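Local coordinates for protein CG11900 (Drosophila melanogaster, PDB 3NQW) that hydrolyses the alarmone ppGpp to GDP and diphosphate as a manganese-dependent HD-family enzyme of the starvation response, at residues 11-16 / 58-63; 17-22 / 68-73; 64-69 / 90-95; 84-89 / 111-116; 119-124 / 153-158. All coordinates share one frame; numbering follows the deposited sequence.

Contact 1: 11-16 / 58-63. With MN (manganese (II) ion), chain C.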
# COMPACT_ATOMS: atom_id res chain seq x y z
N GLU A 11 1.01 3.13 9.88
CA GLU A 11 2.25 2.48 10.30
C GLU A 11 2.15 0.98 9.99
O GLU A 11 3.16 0.29 9.79
CB GLU A 11 2.46 2.67 11.80
CG GLU A 11 3.84 2.27 12.21
CD GLU A 11 3.98 2.17 13.70
OE1 GLU A 11 3.00 1.78 14.37
OE2 GLU A 11 5.07 2.48 14.20
N CYS A 12 0.91 0.50 9.97
CA CYS A 12 0.66 -0.88 9.65
C CYS A 12 0.74 -1.08 8.14
O CYS A 12 1.28 -2.08 7.65
CB CYS A 12 -0.72 -1.30 10.15
SG CYS A 12 -1.13 -2.99 9.69
N LEU A 13 0.19 -0.12 7.39
CA LEU A 13 0.21 -0.16 5.93
C LEU A 13 1.67 -0.14 5.50
O LEU A 13 2.09 -0.89 4.62
CB LEU A 13 -0.47 1.08 5.35
CG LEU A 13 -1.08 1.03 3.95
CD1 LEU A 13 -0.85 2.37 3.28
CD2 LEU A 13 -0.48 -0.09 3.13
N GLN A 14 2.41 0.74 6.15
CA GLN A 14 3.83 0.93 5.90
C GLN A 14 4.59 -0.34 6.24
O GLN A 14 5.45 -0.80 5.49
CB GLN A 14 4.35 2.08 6.76
CG GLN A 14 5.78 2.50 6.45
CD GLN A 14 6.18 3.78 7.20
OE1 GLN A 14 6.59 3.75 8.37
NE2 GLN A 14 6.03 4.92 6.52
N TYR A 15 4.25 -0.92 7.38
CA TYR A 15 4.91 -2.13 7.83
C TYR A 15 4.64 -3.30 6.87
O TYR A 15 5.56 -4.02 6.48
CB TYR A 15 4.45 -2.46 9.24
CG TYR A 15 5.12 -3.66 9.82
CD1 TYR A 15 4.39 -4.79 10.18
CD2 TYR A 15 6.50 -3.68 10.03
CE1 TYR A 15 5.00 -5.89 10.74
CE2 TYR A 15 7.12 -4.78 10.59
CZ TYR A 15 6.36 -5.89 10.94
OH TYR A 15 6.97 -6.99 11.49
N ALA A 16 3.38 -3.49 6.50
CA ALA A 16 3.05 -4.55 5.56
C ALA A 16 3.92 -4.36 4.31
O ALA A 16 4.61 -5.27 3.87
CB ALA A 16 1.57 -4.49 5.21
N ALA A 58 -5.45 -5.88 10.27
CA ALA A 58 -5.20 -7.31 10.32
C ALA A 58 -5.07 -7.87 8.90
O ALA A 58 -4.21 -8.71 8.63
CB ALA A 58 -6.34 -8.01 11.09
N ALA A 59 -5.93 -7.39 7.99
CA ALA A 59 -5.92 -7.83 6.59
C ALA A 59 -4.64 -7.39 5.88
O ALA A 59 -4.07 -8.15 5.09
CB ALA A 59 -7.13 -7.27 5.85
N LEU A 60 -4.19 -6.18 6.15
CA LEU A 60 -2.96 -5.70 5.54
C LEU A 60 -1.78 -6.60 5.98
O LEU A 60 -0.80 -6.77 5.25
CB LEU A 60 -2.68 -4.24 5.95
CG LEU A 60 -3.47 -3.17 5.19
CD1 LEU A 60 -3.19 -1.79 5.73
CD2 LEU A 60 -3.12 -3.23 3.72
N LEU A 61 -1.94 -7.20 7.16
CA LEU A 61 -0.94 -8.06 7.78
C LEU A 61 -1.26 -9.55 7.80
O LEU A 61 -0.58 -10.33 8.48
CB LEU A 61 -0.73 -7.60 9.22
CG LEU A 61 -0.32 -6.15 9.47
CD1 LEU A 61 -0.12 -5.96 10.94
CD2 LEU A 61 0.96 -5.81 8.70
N HIS A 62 -2.29 -9.95 7.06
CA HIS A 62 -2.70 -11.34 7.00
C HIS A 62 -1.69 -12.29 6.37
O HIS A 62 -1.90 -13.50 6.39
CB HIS A 62 -4.02 -11.44 6.25
CG HIS A 62 -3.87 -11.44 4.77
ND1 HIS A 62 -4.29 -12.49 3.98
CD2 HIS A 62 -3.37 -10.51 3.92
CE1 HIS A 62 -4.07 -12.20 2.71
NE2 HIS A 62 -3.51 -11.00 2.65
N ASP A 63 -0.60 -11.78 5.78
CA ASP A 63 0.40 -12.67 5.19
C ASP A 63 1.81 -12.43 5.72
O ASP A 63 2.69 -13.24 5.48
CB ASP A 63 0.38 -12.58 3.64
CG ASP A 63 -0.69 -13.50 2.99
OD1 ASP A 63 -1.04 -14.56 3.56
OD2 ASP A 63 -1.18 -13.17 1.89
MN MN C . -3.17 -13.82 1.10
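C12, L13, Y15 and A16 of helix 7-19 pack against L60 and L61, the residues that lead into the H62-D63 pair of this all-helical HD domain. L61 carries much of the contact. Its CG lies anti to the carbonyl carbon (chi1 -57°), beside the backbone N, with the branched end toward helix 7-19. C12 SG, anti to its own N (chi1 176°), reaches the branch, C12 SG lying 3.3 Å from L61 CG with both methyls close by. L61 CD2 is then bordered by A16 CB at 3.8 Å and by the edge of the Y15 ring, where Y15 CD1 lies 3.9 Å from L61 CD2, near the ring plane; the two side chains cross at about a right angle. L60 works the neighbouring part of the interface. Its CD1 reaches the L13 backbone, 3.8 Å from L13 CA, and also touches L13 CG as the two leucines pass at a slant, while A16 CB rests on L60 CB and the L60 carbonyl. The contact is apolar and largely buried. F79 also covers C12, V75 and V87 cover L61, and L13 packs on I38 of the second subunit. L61 is the first residue to leave helical geometry after helix 53-60, and the chain turns there, carrying H62 and D63 toward the metal site. The H62 ring meets that of H36. D63 OD2 also bonds Y33 OH and shares the manganese with D123; D63 OD2 lies 2.2 Å from the ion.

Contact 2: 17-22 / 68-73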
# COMPACT_ATOMS: atom_id res chain seq x y z
N ALA A 17 3.89 -3.15 3.75
CA ALA A 17 4.64 -2.76 2.56
C ALA A 17 6.15 -2.98 2.63
O ALA A 17 6.82 -3.21 1.62
CB ALA A 17 4.36 -1.29 2.24
N PHE A 18 6.69 -2.88 3.84
CA PHE A 18 8.12 -3.03 4.08
C PHE A 18 8.56 -4.49 4.15
O PHE A 18 9.49 -4.90 3.45
CB PHE A 18 8.50 -2.35 5.39
CG PHE A 18 9.94 -2.48 5.71
CD1 PHE A 18 10.89 -1.93 4.86
CD2 PHE A 18 10.36 -3.19 6.83
CE1 PHE A 18 12.25 -2.09 5.11
CE2 PHE A 18 11.73 -3.36 7.10
CZ PHE A 18 12.67 -2.81 6.23
N LYS A 19 7.89 -5.25 5.01
CA LYS A 19 8.19 -6.66 5.21
C LYS A 19 8.02 -7.45 3.91
O LYS A 19 8.79 -8.38 3.62
CB LYS A 19 7.27 -7.23 6.30
CG LYS A 19 7.31 -6.50 7.66
CD LYS A 19 8.35 -7.07 8.62
CE LYS A 19 9.77 -6.67 8.28
NZ LYS A 19 10.76 -7.19 9.28
N HIS A 20 7.01 -7.09 3.12
CA HIS A 20 6.76 -7.77 1.85
C HIS A 20 7.63 -7.22 0.70
O HIS A 20 7.76 -7.88 -0.32
CB HIS A 20 5.28 -7.63 1.46
CG HIS A 20 4.34 -8.46 2.27
ND1 HIS A 20 4.29 -9.84 2.18
CD2 HIS A 20 3.36 -8.12 3.15
CE1 HIS A 20 3.33 -10.30 2.96
NE2 HIS A 20 2.75 -9.28 3.56
N ARG A 21 8.22 -6.04 0.87
CA ARG A 21 9.02 -5.39 -0.16
C ARG A 21 9.72 -6.25 -1.22
O ARG A 21 9.78 -5.86 -2.40
CB ARG A 21 10.05 -4.46 0.48
CG ARG A 21 11.19 -5.15 1.20
CD ARG A 21 12.20 -4.11 1.68
NE ARG A 21 13.28 -4.66 2.50
CZ ARG A 21 13.11 -5.39 3.60
NH1 ARG A 21 14.16 -5.84 4.27
NH2 ARG A 21 11.89 -5.68 4.02
N GLN A 22 10.23 -7.41 -0.81
CA GLN A 22 10.94 -8.34 -1.72
C GLN A 22 10.04 -9.41 -2.33
O GLN A 22 10.37 -9.99 -3.37
CB GLN A 22 12.10 -9.03 -0.97
CG GLN A 22 13.29 -8.12 -0.63
CD GLN A 22 14.23 -8.75 0.40
OE1 GLN A 22 14.66 -9.89 0.25
NE2 GLN A 22 14.56 -7.99 1.44
N THR A 68 6.64 -13.24 5.42
CA THR A 68 7.80 -12.42 5.75
C THR A 68 8.51 -12.92 7.02
O THR A 68 8.18 -13.98 7.56
CB THR A 68 7.40 -10.95 5.98
OG1 THR A 68 6.54 -10.86 7.13
CG2 THR A 68 6.66 -10.41 4.77
N ASP A 69 9.50 -12.16 7.48
CA ASP A 69 10.24 -12.52 8.68
C ASP A 69 9.67 -11.79 9.90
O ASP A 69 10.39 -11.50 10.85
CB ASP A 69 11.74 -12.23 8.52
CG ASP A 69 12.08 -10.75 8.53
OD1 ASP A 69 11.76 -10.04 7.55
OD2 ASP A 69 12.69 -10.28 9.53
N ALA A 70 8.38 -11.50 9.87
CA ALA A 70 7.72 -10.83 10.98
C ALA A 70 7.14 -11.90 11.93
O ALA A 70 6.99 -13.07 11.55
CB ALA A 70 6.62 -9.93 10.46
N SER A 71 6.81 -11.49 13.16
CA SER A 71 6.24 -12.39 14.16
C SER A 71 5.04 -11.77 14.85
O SER A 71 4.74 -10.59 14.68
CB SER A 71 7.28 -12.75 15.22
OG SER A 71 7.52 -11.66 16.08
N PHE A 72 4.36 -12.59 15.65
CA PHE A 72 3.18 -12.15 16.39
C PHE A 72 3.58 -11.12 17.47
O PHE A 72 2.79 -10.23 17.82
CB PHE A 72 2.49 -13.37 17.02
CG PHE A 72 2.06 -14.44 16.02
CD1 PHE A 72 1.08 -14.18 15.07
CD2 PHE A 72 2.59 -15.73 16.10
CE1 PHE A 72 0.63 -15.20 14.21
CE2 PHE A 72 2.14 -16.75 15.24
CZ PHE A 72 1.16 -16.48 14.30
N GLU A 73 4.80 -11.24 18.00
CA GLU A 73 5.29 -10.32 19.02
C GLU A 73 5.50 -8.93 18.41
O GLU A 73 5.27 -7.92 19.07
CB GLU A 73 6.61 -10.84 19.61
CG GLU A 73 7.33 -9.85 20.53
CD GLU A 73 8.85 -10.05 20.53
OE1 GLU A 73 9.58 -9.18 21.07
OE2 GLU A 73 9.34 -11.07 19.99
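K19 and T68 form the centre of this contact, where the C-terminal part of helix 7-19 meets the loop leading to helix 72-79. T68 CG2 lies 3.6 Å from K19 CB and also sits over one face of the H20 imidazole, off its centre. The latter is a CH-pi contact, with T68 CG2 3.8 Å from the H20 ring centroid and 22° off the ring normal. With OG1 between backbone N and carbonyl carbon (chi1 65°), T68 donates to V64 O and its methyl is turned to K19 and H20. The lysine chain bends at chi2 and chi3, laying K19 CD on A70 CB at 3.8 Å and bringing K19 NZ to D69 OD1 at 3.5 Å, a long and weak salt bridge at the solvent side. One shell further out, H20 ND1 is hydrogen-bonded to Q23 OE1, the H20 ring meets that of Y33 with the planes nearly parallel, and H20 CE1 packs on CB of the metal ligand D63. The methyl, Y33 and Q23 would together limit rotation of the imidazole. The chemistry implies a group next to a metal ligand, held by packing and a hydrogen bond, with the ion pair adding modest electrostatic attraction at the surface.

Contact 3: 64-69 / 90-95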
# COMPACT_ATOMS: atom_id res chain seq x y z
N VAL A 64 2.03 -11.33 6.45
CA VAL A 64 3.37 -11.05 6.98
C VAL A 64 3.88 -12.12 7.93
O VAL A 64 4.93 -12.72 7.70
CB VAL A 64 3.47 -9.72 7.75
CG1 VAL A 64 3.39 -8.56 6.79
CG2 VAL A 64 2.39 -9.64 8.80
N VAL A 65 3.15 -12.36 9.00
CA VAL A 65 3.60 -13.34 9.97
C VAL A 65 3.89 -14.70 9.35
O VAL A 65 4.69 -15.47 9.89
CB VAL A 65 2.59 -13.50 11.12
CG1 VAL A 65 3.17 -14.43 12.17
CG2 VAL A 65 2.25 -12.15 11.73
N GLU A 66 3.27 -14.98 8.21
CA GLU A 66 3.45 -16.26 7.52
C GLU A 66 4.45 -16.26 6.37
O GLU A 66 5.14 -17.25 6.16
CB GLU A 66 2.09 -16.78 7.00
CG GLU A 66 2.01 -18.31 6.93
CD GLU A 66 1.06 -18.86 5.87
OE1 GLU A 66 1.26 -20.03 5.48
OE2 GLU A 66 0.13 -18.14 5.43
N ASP A 67 4.53 -15.17 5.61
CA ASP A 67 5.46 -15.14 4.48
C ASP A 67 6.75 -14.39 4.76
O ASP A 67 7.82 -14.84 4.37
CB ASP A 67 4.79 -14.52 3.25
CG ASP A 67 3.49 -15.22 2.87
OD1 ASP A 67 3.48 -16.47 2.77
OD2 ASP A 67 2.48 -14.51 2.66
N THR A 68 6.64 -13.24 5.42
CA THR A 68 7.80 -12.42 5.75
C THR A 68 8.51 -12.92 7.02
O THR A 68 8.18 -13.98 7.56
CB THR A 68 7.40 -10.95 5.98
OG1 THR A 68 6.54 -10.86 7.13
CG2 THR A 68 6.66 -10.41 4.77
N ASP A 69 9.50 -12.16 7.48
CA ASP A 69 10.24 -12.52 8.68
C ASP A 69 9.67 -11.79 9.90
O ASP A 69 10.39 -11.50 10.85
CB ASP A 69 11.74 -12.23 8.52
CG ASP A 69 12.08 -10.75 8.53
OD1 ASP A 69 11.76 -10.04 7.55
OD2 ASP A 69 12.69 -10.28 9.53
N VAL A 90 -5.50 -16.10 11.05
CA VAL A 90 -5.44 -16.32 9.62
C VAL A 90 -4.08 -16.73 9.07
O VAL A 90 -3.86 -16.74 7.86
CB VAL A 90 -5.95 -15.06 8.89
CG1 VAL A 90 -7.43 -14.88 9.16
CG2 VAL A 90 -5.18 -13.84 9.36
N THR A 91 -3.18 -17.08 9.99
CA THR A 91 -1.82 -17.52 9.64
C THR A 91 -1.65 -19.02 9.76
O THR A 91 -1.69 -19.55 10.86
CB THR A 91 -0.78 -16.93 10.57
OG1 THR A 91 -0.84 -15.50 10.53
CG2 THR A 91 0.60 -17.42 10.15
N ASP A 92 -1.45 -19.71 8.64
CA ASP A 92 -1.27 -21.16 8.72
C ASP A 92 0.09 -21.51 9.29
O ASP A 92 1.10 -20.92 8.92
CB ASP A 92 -1.39 -21.80 7.34
CG ASP A 92 -2.71 -21.51 6.68
OD1 ASP A 92 -3.64 -21.03 7.36
OD2 ASP A 92 -2.80 -21.78 5.47
N ASP A 93 0.12 -22.49 10.18
CA ASP A 93 1.37 -22.93 10.79
C ASP A 93 2.34 -23.46 9.71
O ASP A 93 2.14 -24.56 9.19
CB ASP A 93 1.06 -24.01 11.83
CG ASP A 93 2.31 -24.72 12.32
OD1 ASP A 93 3.33 -24.03 12.53
OD2 ASP A 93 2.25 -25.95 12.50
N LYS A 94 3.37 -22.69 9.38
CA LYS A 94 4.34 -23.09 8.35
C LYS A 94 5.35 -24.18 8.74
O LYS A 94 6.33 -24.41 8.01
CB LYS A 94 5.08 -21.87 7.78
CG LYS A 94 4.49 -21.36 6.45
CD LYS A 94 5.44 -20.39 5.71
CE LYS A 94 6.65 -21.10 5.06
NZ LYS A 94 6.36 -21.74 3.74
N SER A 95 5.11 -24.84 9.86
CA SER A 95 5.96 -25.94 10.32
C SER A 95 5.46 -27.17 9.57
O SER A 95 6.22 -28.10 9.29
CB SER A 95 5.79 -26.18 11.81
OG SER A 95 4.53 -26.79 12.06
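E66, on the short helix 64-67 that follows the HD pair, packs its aliphatic stem against T91 and D92 of the loop after helix 81-89. This is the close part of the contact. E66 CG stands anti to the backbone N (chi1 -151°) and the chain runs on extended; the E66 and T91 side chains lie alongside, pointing opposite ways. T91 CG2 lies 3.5 Å from E66 CB, and E66 CG rests 3.4 Å from D92 O. T91 OG1 bonds V87 O and adjoins V65 CB at 4.0 Å; F72 packs on both V65 and T91. Looseness is confined to the polar ends. K94 crosses E66 at about a right angle and lays its methylenes against it, K94 CD near E66 O and K94 CG 3.6 Å from E66 OE1, but its ammonium does not reach the carboxylate, and this side faces solvent. The acid end of E66 has a long, weak ion pair with R101 NE. D92 brings a like charge, D92 OD2 lying 4.4 Å from E66 OE1, and it has its own weak partner in Q105. E66 and D67 are inferred to be the active-site nucleophile residues. The chemistry thus implies a carboxylate with a packed stem and a weak ion pair at its end, the nearest E66 side-chain atom about 7 Å from the manganese.

Contact 4: 84-89 / 111-116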
# COMPACT_ATOMS: atom_id res chain seq x y z
N CYS A 84 -3.15 -8.47 16.74
CA CYS A 84 -2.37 -9.69 16.80
C CYS A 84 -3.26 -10.93 16.86
O CYS A 84 -2.91 -11.98 16.33
CB CYS A 84 -1.45 -9.67 18.00
SG CYS A 84 -0.26 -11.02 17.95
N GLY A 85 -4.41 -10.80 17.51
CA GLY A 85 -5.33 -11.91 17.62
C GLY A 85 -5.88 -12.39 16.29
O GLY A 85 -5.92 -13.60 16.04
N LEU A 86 -6.30 -11.47 15.43
CA LEU A 86 -6.84 -11.86 14.13
C LEU A 86 -5.74 -12.34 13.18
O LEU A 86 -5.90 -13.33 12.49
CB LEU A 86 -7.59 -10.69 13.49
CG LEU A 86 -8.76 -10.14 14.30
CD1 LEU A 86 -9.28 -8.88 13.63
CD2 LEU A 86 -9.83 -11.19 14.42
N VAL A 87 -4.62 -11.62 13.17
CA VAL A 87 -3.52 -12.00 12.30
C VAL A 87 -3.09 -13.41 12.61
O VAL A 87 -2.55 -14.10 11.75
CB VAL A 87 -2.32 -11.06 12.46
CG1 VAL A 87 -1.12 -11.63 11.72
CG2 VAL A 87 -2.67 -9.67 11.91
N ARG A 88 -3.31 -13.86 13.84
CA ARG A 88 -2.92 -15.22 14.19
C ARG A 88 -4.00 -16.16 13.72
O ARG A 88 -3.73 -17.29 13.33
CB ARG A 88 -2.71 -15.36 15.71
CG ARG A 88 -2.36 -16.79 16.16
CD ARG A 88 -2.17 -16.87 17.67
NE ARG A 88 -3.24 -16.21 18.40
CZ ARG A 88 -3.18 -15.89 19.69
NH1 ARG A 88 -2.09 -16.16 20.40
NH2 ARG A 88 -4.19 -15.26 20.28
N GLU A 89 -5.23 -15.68 13.73
CA GLU A 89 -6.35 -16.50 13.30
C GLU A 89 -6.32 -16.81 11.82
O GLU A 89 -7.02 -17.71 11.37
CB GLU A 89 -7.66 -15.81 13.64
CG GLU A 89 -7.76 -15.47 15.10
CD GLU A 89 -9.17 -15.16 15.52
OE1 GLU A 89 -10.03 -16.05 15.34
OE2 GLU A 89 -9.40 -14.03 16.01
N LYS A 111 -14.60 -22.64 12.37
CA LYS A 111 -14.26 -22.50 13.78
C LYS A 111 -13.69 -21.10 14.08
O LYS A 111 -13.59 -20.70 15.24
CB LYS A 111 -13.24 -23.60 14.15
CG LYS A 111 -13.51 -24.96 13.48
CD LYS A 111 -13.03 -26.16 14.32
CE LYS A 111 -13.44 -27.51 13.70
NZ LYS A 111 -13.39 -28.65 14.68
N SER A 112 -13.36 -20.37 13.02
CA SER A 112 -12.79 -19.02 13.13
C SER A 112 -13.80 -17.99 13.67
O SER A 112 -14.99 -18.27 13.78
CB SER A 112 -12.28 -18.56 11.75
OG SER A 112 -11.40 -19.53 11.19
N SER A 113 -13.31 -16.80 13.99
CA SER A 113 -14.18 -15.74 14.51
C SER A 113 -14.81 -14.92 13.37
O SER A 113 -14.23 -14.82 12.28
CB SER A 113 -13.38 -14.84 15.43
OG SER A 113 -12.18 -14.43 14.80
N CYS A 114 -15.98 -14.33 13.61
CA CYS A 114 -16.66 -13.53 12.59
C CYS A 114 -15.69 -12.64 11.84
O CYS A 114 -15.71 -12.57 10.61
CB CYS A 114 -17.74 -12.65 13.21
SG CYS A 114 -18.60 -11.60 12.00
N ARG A 115 -14.84 -11.95 12.60
CA ARG A 115 -13.86 -11.02 12.05
C ARG A 115 -12.78 -11.72 11.23
O ARG A 115 -12.41 -11.25 10.16
CB ARG A 115 -13.20 -10.23 13.19
CG ARG A 115 -14.17 -9.53 14.13
CD ARG A 115 -13.43 -8.93 15.31
NE ARG A 115 -12.72 -7.69 14.98
CZ ARG A 115 -11.68 -7.20 15.67
NH1 ARG A 115 -11.10 -6.06 15.30
NH2 ARG A 115 -11.22 -7.87 16.73
N ALA A 116 -12.29 -12.85 11.74
CA ALA A 116 -11.25 -13.61 11.05
C ALA A 116 -11.81 -14.30 9.81
O ALA A 116 -11.07 -14.57 8.86
CB ALA A 116 -10.62 -14.65 12.00
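A helix end packed on the start of another helix joins helix 81-89 to helix 114-133 in the HD domain, with L86 and E89 meeting S113, R115 and A116. The polar link is at S113, the N-cap residue of helix 114-133. Its OG donates to E89 OE1 at 2.7 Å, arriving on the syn side of the carboxylate, 32° out of its plane. The same S113 OG accepts a weak capping bond from A116 N at 3.4 Å, made possible by a chi1 of 50° that folds the hydroxyl back over the helix start. One oxygen therefore ties the cap to E89, and the helix N terminus would tend to favour the negative carboxylate nearby. Nearer the backbone, E89 CB touches A116 CB at 3.6 Å. L86 crosses R115 at about a right angle: L86 CD1 sits over the centre of one guanidinium face, 3.6 Å from R115 CZ, while L86 CD2 meets R115 CB at 3.7 Å. R115 NH1 also forms a salt bridge with D52 OD1. Helix 53-60 borders the contact through A58 against L86 and V55 against R115, and helix 72-79 packs on the neighbouring turn through F72 and E76 against C84.

Contact 5: 119-124 / 153-158. With MN (manganese (II) ion), chain C.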
# COMPACT_ATOMS: atom_id res chain seq x y z
N ILE A 119 -11.62 -11.80 6.77
CA ILE A 119 -10.31 -11.76 6.13
C ILE A 119 -10.13 -13.01 5.27
O ILE A 119 -9.77 -12.93 4.10
CB ILE A 119 -9.12 -11.71 7.14
CG1 ILE A 119 -9.11 -10.38 7.92
CG2 ILE A 119 -7.80 -11.88 6.39
CD1 ILE A 119 -9.55 -10.48 9.38
N LYS A 120 -10.38 -14.17 5.86
CA LYS A 120 -10.21 -15.41 5.13
C LYS A 120 -10.98 -15.44 3.83
O LYS A 120 -10.47 -15.94 2.83
CB LYS A 120 -10.60 -16.58 6.01
CG LYS A 120 -9.68 -16.78 7.19
CD LYS A 120 -10.03 -18.08 7.84
CE LYS A 120 -9.08 -18.47 8.93
NZ LYS A 120 -9.33 -19.89 9.14
N LEU A 121 -12.21 -14.93 3.86
CA LEU A 121 -13.07 -14.87 2.66
C LEU A 121 -12.46 -13.93 1.61
O LEU A 121 -12.23 -14.34 0.47
CB LEU A 121 -14.48 -14.37 3.04
CG LEU A 121 -15.39 -15.31 3.82
CD1 LEU A 121 -16.70 -14.61 4.16
CD2 LEU A 121 -15.66 -16.56 3.00
N ALA A 122 -12.21 -12.68 1.99
CA ALA A 122 -11.62 -11.71 1.09
C ALA A 122 -10.29 -12.21 0.52
O ALA A 122 -10.03 -12.07 -0.67
CB ALA A 122 -11.41 -10.39 1.81
N ASP A 123 -9.46 -12.80 1.38
CA ASP A 123 -8.15 -13.37 1.00
C ASP A 123 -8.36 -14.32 -0.16
O ASP A 123 -7.62 -14.32 -1.15
CB ASP A 123 -7.58 -14.14 2.20
CG ASP A 123 -6.12 -14.54 2.04
OD1 ASP A 123 -5.46 -14.22 1.02
OD2 ASP A 123 -5.61 -15.20 2.96
N LYS A 124 -9.39 -15.15 -0.03
CA LYS A 124 -9.74 -16.09 -1.07
C LYS A 124 -10.24 -15.34 -2.30
O LYS A 124 -9.70 -15.51 -3.39
CB LYS A 124 -10.80 -17.08 -0.59
CG LYS A 124 -10.32 -18.05 0.49
CD LYS A 124 -9.16 -18.93 0.02
CE LYS A 124 -8.68 -19.81 1.16
NZ LYS A 124 -8.35 -18.95 2.35
N LYS A 153 -14.03 -25.63 -1.02
CA LYS A 153 -14.16 -26.43 0.19
C LYS A 153 -13.94 -25.55 1.43
O LYS A 153 -14.67 -25.66 2.42
CB LYS A 153 -13.17 -27.60 0.19
CG LYS A 153 -13.45 -28.70 -0.84
CD LYS A 153 -12.32 -29.73 -0.83
CE LYS A 153 -12.12 -30.45 -2.17
NZ LYS A 153 -13.00 -31.64 -2.39
N VAL A 154 -12.94 -24.67 1.38
CA VAL A 154 -12.67 -23.78 2.50
C VAL A 154 -13.79 -22.74 2.62
O VAL A 154 -14.42 -22.61 3.68
CB VAL A 154 -11.36 -23.01 2.32
CG1 VAL A 154 -11.19 -22.02 3.46
CG2 VAL A 154 -10.17 -23.98 2.28
N VAL A 155 -14.03 -22.01 1.53
CA VAL A 155 -15.06 -20.98 1.49
C VAL A 155 -16.43 -21.54 1.86
O VAL A 155 -17.26 -20.83 2.41
CB VAL A 155 -15.16 -20.32 0.08
CG1 VAL A 155 -16.31 -19.32 0.04
CG2 VAL A 155 -13.87 -19.61 -0.25
N ASP A 156 -16.66 -22.81 1.55
CA ASP A 156 -17.94 -23.43 1.90
C ASP A 156 -18.13 -23.54 3.41
O ASP A 156 -19.27 -23.64 3.89
CB ASP A 156 -18.07 -24.81 1.27
CG ASP A 156 -18.69 -24.77 -0.11
OD1 ASP A 156 -19.23 -23.71 -0.48
OD2 ASP A 156 -18.64 -25.80 -0.81
N ASN A 157 -17.03 -23.53 4.15
CA ASN A 157 -17.09 -23.63 5.61
C ASN A 157 -16.98 -22.24 6.25
O ASN A 157 -17.26 -22.07 7.44
CB ASN A 157 -15.98 -24.55 6.12
CG ASN A 157 -16.15 -26.01 5.68
OD1 ASN A 157 -15.23 -26.82 5.80
ND2 ASN A 157 -17.34 -26.34 5.18
N LEU A 158 -16.59 -21.24 5.46
CA LEU A 158 -16.48 -19.87 5.96
C LEU A 158 -17.77 -19.07 5.77
O LEU A 158 -17.92 -17.98 6.33
CB LEU A 158 -15.31 -19.15 5.27
CG LEU A 158 -13.94 -19.62 5.75
CD1 LEU A 158 -12.99 -19.69 4.59
CD2 LEU A 158 -13.44 -18.70 6.86
MN MN C . -3.17 -13.82 1.10
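K120 lays its methylenes across L158 of helix 141-158 while its NZ, at the end of an extended chain, hydrogen-bonds S112 OG. L158 CD2 meets K120 CD at 3.6 Å, the two side chains crossing at about a right angle. Next to it, L121 and L158 lie side by side, pointing opposite ways, with L121 CD2 3.5 Å from L158 CB; the same methyl, L121 CD2, reaches V155 CG1 at 4.1 Å. K124 completes the seam. Bends at chi2 (-61°) and chi4 fold this lysine along the interface, where K124 CG touches V155 CG2 at 3.9 Å and K124 CE faces V154 CG1. Its ammonium has a weak partner in Q105 OE1. The two short helical segments run roughly antiparallel, at 147° with axes 10.1 Å apart, and L169 of helix 163-176 packs on both L121 and V155. From the same turns of helix 114-133, D123 points to the metal instead, D123 OD1 binding manganese at 2.3 Å beside D63. Chemically, two lysines bury their methylenes among valines and leucines while K120 NZ has a hydrogen bond and K124 NZ a weak one, and this largely apolar seam joins helix 141-158 to the helix that carries D123.

How the contacts relate
From the N terminus, helix 7-19 takes part first: contact 1 closes a loop to 58-63, and contact 2, from the next residues to 68-73, crosses it, so helix 7-19 and the turn after it meet the chain just before and just after helix 64-67. Contact 3 begins where contact 2 ends, sharing T68 and D69, and reaches the loop after helix 81-89. Contact 4 starts on helix 81-89, inside the chain span that contact 3 closes, and crosses contact 3, linking 84-89 to the start of helix 114-133. Contact 5 follows in series along the same helix and brings in helix 141-158. Contacts 1 and 5, on opposite sides of the chain's centre, each supply one manganese ligand.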